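Local coordinates for protein acetylxylan esterase / glucomannan deacetylase (Cellvibrio japonicus, PDB 2W9X) that removes acetyl groups from plant cell wall polysaccharides, deacetylating both xylan and glucomannan with a large preference for glucomannan, at residues Arg110-Gln118 and Tyr192-Phe200. Numbering follows the deposited sequence.
Sequences RLEKLTETQ and YQINASSGF
Glu-116 and Gln-118, from the loop that follows strand 108-113 of the N-terminal β-sheet domain, grip the turn after strand 191-196, the outermost strand on its side of the parallel sheet in the SGNH-type esterase domain. The carboxylate of Glu-116 takes Ser-198 in a two-pronged hold, both oxygens using their syn lone pairs: OE1 accepts from Ser-198 OG (2.7 Å) and OE2 from Ser-198 N (2.9 Å). An extended side chain, with CG anti to the backbone N (chi1 -179°), carries the carboxylate to Ser-198. A water lies 2.7 Å from both Glu-116 OE2 and Ala-196 O.

Beside it, the Gln-118 amide spends both N-H groups in its own plane. One runs almost straight to Ser-197 OG (NE2 to OG 3.0 Å, 176°); the other meets a lone pair of Ser-198 O, 2.8 Å from NE2, in the carbonyl plane. The same nitrogen lies at the edge of the Phe-200 ring, 3.8 Å from CE2. Ser-197 to Phe-200 form a type II turn, so three bonds to Ser-198 and one to Ser-197 fix its first half. A loop of the N-terminal domain is thus hydrogen-bonded to the turn that carries Gly-199, probably a stabiliser of the transition state, and Ser-198 packs against the probable nucleophile Ser-151. A glycerol, probably from the crystallisation liquor, hydrogen-bonds to Gln-118 OE1.

At the far end of the interface, the strands are bridged by long side chains. Tyr-192 OH, also bonded to Gln-177, accepts a hydrogen bond from Arg-110 NH2 (2.9 Å), with the hydroxyl oxygen in the guanidinium plane, while the ring and guanidinium planes lie 36° apart. Tyr-56 adds a cation-pi contact to this arginine. Salt bridges restrict its rotation: NH1 pairs with Glu-58, and NE meets the anti lone pair of Glu-112 OE2 at a notably short 2.5 Å.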
loop_
_atom_site.group_PDB
_atom_site.type_symbol
_atom_site.label_atom_id
_atom_site.label_comp_id
_atom_site.label_asym_id
_atom_site.label_seq_id
_atom_site.Cartn_x
_atom_site.Cartn_y
_atom_site.Cartn_z
ATOM N N ARG B 110 32.047 -5.560 13.490
ATOM C CA ARG B 110 30.838 -6.230 13.000
ATOM C C ARG B 110 31.212 -7.443 12.142
ATOM O O ARG B 110 31.918 -7.305 11.140
ATOM C CB ARG B 110 30.003 -5.239 12.177
ATOM C CG ARG B 110 28.656 -5.761 11.671
ATOM C CD ARG B 110 27.897 -4.659 10.955
ATOM N NE ARG B 110 26.636 -5.132 10.387
ATOM C CZ ARG B 110 25.429 -4.843 10.863
ATOM N NH1 ARG B 110 25.281 -4.071 11.933
ATOM N NH2 ARG B 110 24.353 -5.319 10.251
ATOM N N LEU B 111 30.758 -8.626 12.554
ATOM C CA LEU B 111 30.964 -9.856 11.790
ATOM C C LEU B 111 29.646 -10.224 11.110
ATOM O O LEU B 111 28.596 -10.239 11.773
ATOM C CB LEU B 111 31.416 -10.988 12.723
ATOM C CG LEU B 111 31.388 -12.440 12.222
ATOM C CD1 LEU B 111 32.577 -12.751 11.317
ATOM C CD2 LEU B 111 31.323 -13.430 13.397
ATOM N N GLU B 112 29.689 -10.509 9.802
ATOM C CA GLU B 112 28.466 -10.849 9.050
ATOM C C GLU B 112 28.565 -12.166 8.283
ATOM O O GLU B 112 29.527 -12.403 7.560
ATOM C CB GLU B 112 28.099 -9.728 8.055
ATOM C CG GLU B 112 27.828 -8.361 8.696
ATOM C CD GLU B 112 27.593 -7.241 7.701
ATOM O OE1 GLU B 112 27.941 -7.364 6.500
ATOM O OE2 GLU B 112 27.049 -6.210 8.133
ATOM N N LYS B 113 27.543 -13.005 8.427
ATOM C CA LYS B 113 27.357 -14.185 7.577
ATOM C C LYS B 113 26.904 -13.739 6.170
ATOM O O LYS B 113 26.037 -12.870 6.027
ATOM C CB LYS B 113 26.336 -15.123 8.225
ATOM C CG LYS B 113 25.891 -16.332 7.418
ATOM C CD LYS B 113 24.513 -16.755 7.926
ATOM C CE LYS B 113 24.326 -18.255 7.995
ATOM N NZ LYS B 113 23.999 -18.859 6.691
ATOM N N LEU B 114 27.515 -14.330 5.144
ATOM C CA LEU B 114 27.252 -13.966 3.746
ATOM C C LEU B 114 26.438 -15.035 3.041
ATOM O O LEU B 114 25.585 -14.738 2.221
ATOM C CB LEU B 114 28.591 -13.809 3.005
ATOM C CG LEU B 114 29.347 -12.487 3.010
ATOM C CD1 LEU B 114 29.132 -11.656 4.233
ATOM C CD2 LEU B 114 30.824 -12.672 2.692
ATOM N N THR B 115 26.719 -16.290 3.366
ATOM C CA THR B 115 26.235 -17.427 2.592
ATOM C C THR B 115 24.949 -18.039 3.166
ATOM O O THR B 115 24.541 -17.724 4.286
ATOM C CB THR B 115 27.314 -18.506 2.503
ATOM O OG1 THR B 115 27.868 -18.717 3.804
ATOM C CG2 THR B 115 28.435 -18.092 1.538
ATOM N N GLU B 116 24.307 -18.890 2.368
ATOM C CA GLU B 116 23.092 -19.574 2.762
ATOM C C GLU B 116 23.412 -21.020 3.098
ATOM O O GLU B 116 24.185 -21.675 2.380
ATOM C CB GLU B 116 22.050 -19.538 1.642
ATOM C CG GLU B 116 20.749 -20.241 2.030
ATOM C CD GLU B 116 19.678 -20.193 0.962
ATOM O OE1 GLU B 116 19.998 -20.197 -0.247
ATOM O OE2 GLU B 116 18.492 -20.171 1.344
ATOM N N THR B 117 22.811 -21.489 4.192
ATOM C CA THR B 117 22.916 -22.863 4.673
ATOM C C THR B 117 21.499 -23.391 4.891
ATOM O O THR B 117 20.852 -23.050 5.890
ATOM C CB THR B 117 23.667 -22.933 6.026
ATOM O OG1 THR B 117 23.109 -21.970 6.940
ATOM C CG2 THR B 117 25.171 -22.669 5.860
ATOM N N GLN B 118 21.002 -24.195 3.952
ATOM C CA GLN B 118 19.631 -24.728 4.051
ATOM C C GLN B 118 19.529 -26.037 4.829
ATOM O O GLN B 118 18.466 -26.375 5.359
ATOM C CB GLN B 118 19.005 -24.882 2.661
ATOM C CG GLN B 118 18.684 -23.538 2.008
ATOM C CD GLN B 118 18.076 -23.676 0.629
ATOM O OE1 GLN B 118 18.735 -24.122 -0.311
ATOM N NE2 GLN B 118 16.817 -23.271 0.493
ATOM N N TYR B 192 18.128 -6.094 11.767
ATOM C CA TYR B 192 17.366 -6.857 10.783
ATOM C C TYR B 192 17.471 -8.342 10.970
ATOM O O TYR B 192 18.486 -8.844 11.461
ATOM C CB TYR B 192 17.762 -6.491 9.331
ATOM C CG TYR B 192 19.244 -6.620 8.989
ATOM C CD1 TYR B 192 19.764 -7.798 8.446
ATOM C CD2 TYR B 192 20.117 -5.539 9.172
ATOM C CE1 TYR B 192 21.122 -7.908 8.122
ATOM C CE2 TYR B 192 21.466 -5.631 8.829
ATOM C CZ TYR B 192 21.960 -6.806 8.308
ATOM O OH TYR B 192 23.295 -6.873 7.994
ATOM N N GLN B 193 16.398 -9.023 10.575
ATOM C CA GLN B 193 16.366 -10.470 10.425
ATOM C C GLN B 193 15.976 -10.772 8.981
ATOM O O GLN B 193 15.050 -10.163 8.450
ATOM C CB GLN B 193 15.348 -11.093 11.392
ATOM C CG GLN B 193 15.780 -11.053 12.862
ATOM C CD GLN B 193 15.006 -12.044 13.729
ATOM O OE1 GLN B 193 15.256 -12.164 14.933
ATOM N NE2 GLN B 193 14.053 -12.754 13.120
ATOM N N ILE B 194 16.701 -11.696 8.352
ATOM C CA ILE B 194 16.422 -12.138 6.978
ATOM C C ILE B 194 16.002 -13.603 7.043
ATOM O O ILE B 194 16.815 -14.512 6.923
ATOM C CB ILE B 194 17.632 -11.954 6.012
ATOM C CG1 ILE B 194 18.265 -10.554 6.155
ATOM C CG2 ILE B 194 17.231 -12.269 4.560
ATOM C CD1 ILE B 194 17.343 -9.363 5.774
ATOM N N ASN B 195 14.713 -13.822 7.240
ATOM C CA ASN B 195 14.188 -15.173 7.325
ATOM C C ASN B 195 13.693 -15.622 5.959
ATOM O O ASN B 195 12.503 -15.564 5.643
ATOM C CB ASN B 195 13.119 -15.230 8.407
ATOM C CG ASN B 195 13.685 -14.895 9.766
ATOM O OD1 ASN B 195 14.793 -15.333 10.111
ATOM N ND2 ASN B 195 12.958 -14.092 10.535
ATOM N N ALA B 196 14.652 -16.037 5.144
ATOM C CA ALA B 196 14.408 -16.445 3.780
ATOM C C ALA B 196 15.143 -17.749 3.506
ATOM O O ALA B 196 16.162 -18.022 4.109
ATOM C CB ALA B 196 14.892 -15.356 2.812
ATOM N N SER B 197 14.638 -18.525 2.555
ATOM C CA SER B 197 15.265 -19.775 2.175
ATOM C C SER B 197 14.954 -19.990 0.713
ATOM O O SER B 197 13.812 -19.805 0.306
ATOM C CB SER B 197 14.686 -20.925 3.022
ATOM O OG SER B 197 15.421 -22.116 2.823
ATOM N N SER B 198 15.970 -20.352 -0.071
ATOM C CA SER B 198 15.849 -20.432 -1.525
ATOM C C SER B 198 14.934 -21.553 -2.006
ATOM O O SER B 198 15.013 -22.671 -1.516
ATOM C CB SER B 198 17.231 -20.595 -2.183
ATOM O OG SER B 198 18.048 -19.462 -1.968
ATOM N N GLY B 199 14.088 -21.243 -2.989
ATOM C CA GLY B 199 13.209 -22.240 -3.603
ATOM C C GLY B 199 11.821 -22.341 -2.983
ATOM O O GLY B 199 10.944 -23.029 -3.522
ATOM N N PHE B 200 11.599 -21.637 -1.874
ATOM C CA PHE B 200 10.371 -21.854 -1.087
ATOM C C PHE B 200 9.264 -20.841 -1.418
ATOM O O PHE B 200 9.538 -19.706 -1.828
ATOM C CB PHE B 200 10.655 -21.914 0.432
ATOM C CG PHE B 200 11.329 -23.201 0.883
ATOM C CD1 PHE B 200 10.575 -24.335 1.179
ATOM C CD2 PHE B 200 12.734 -23.272 1.001
ATOM C CE1 PHE B 200 11.194 -25.534 1.584
ATOM C CE2 PHE B 200 13.365 -24.447 1.399
ATOM C CZ PHE B 200 12.593 -25.588 1.701
HETATM O O HOH W 1 18.169 -19.793 3.993
#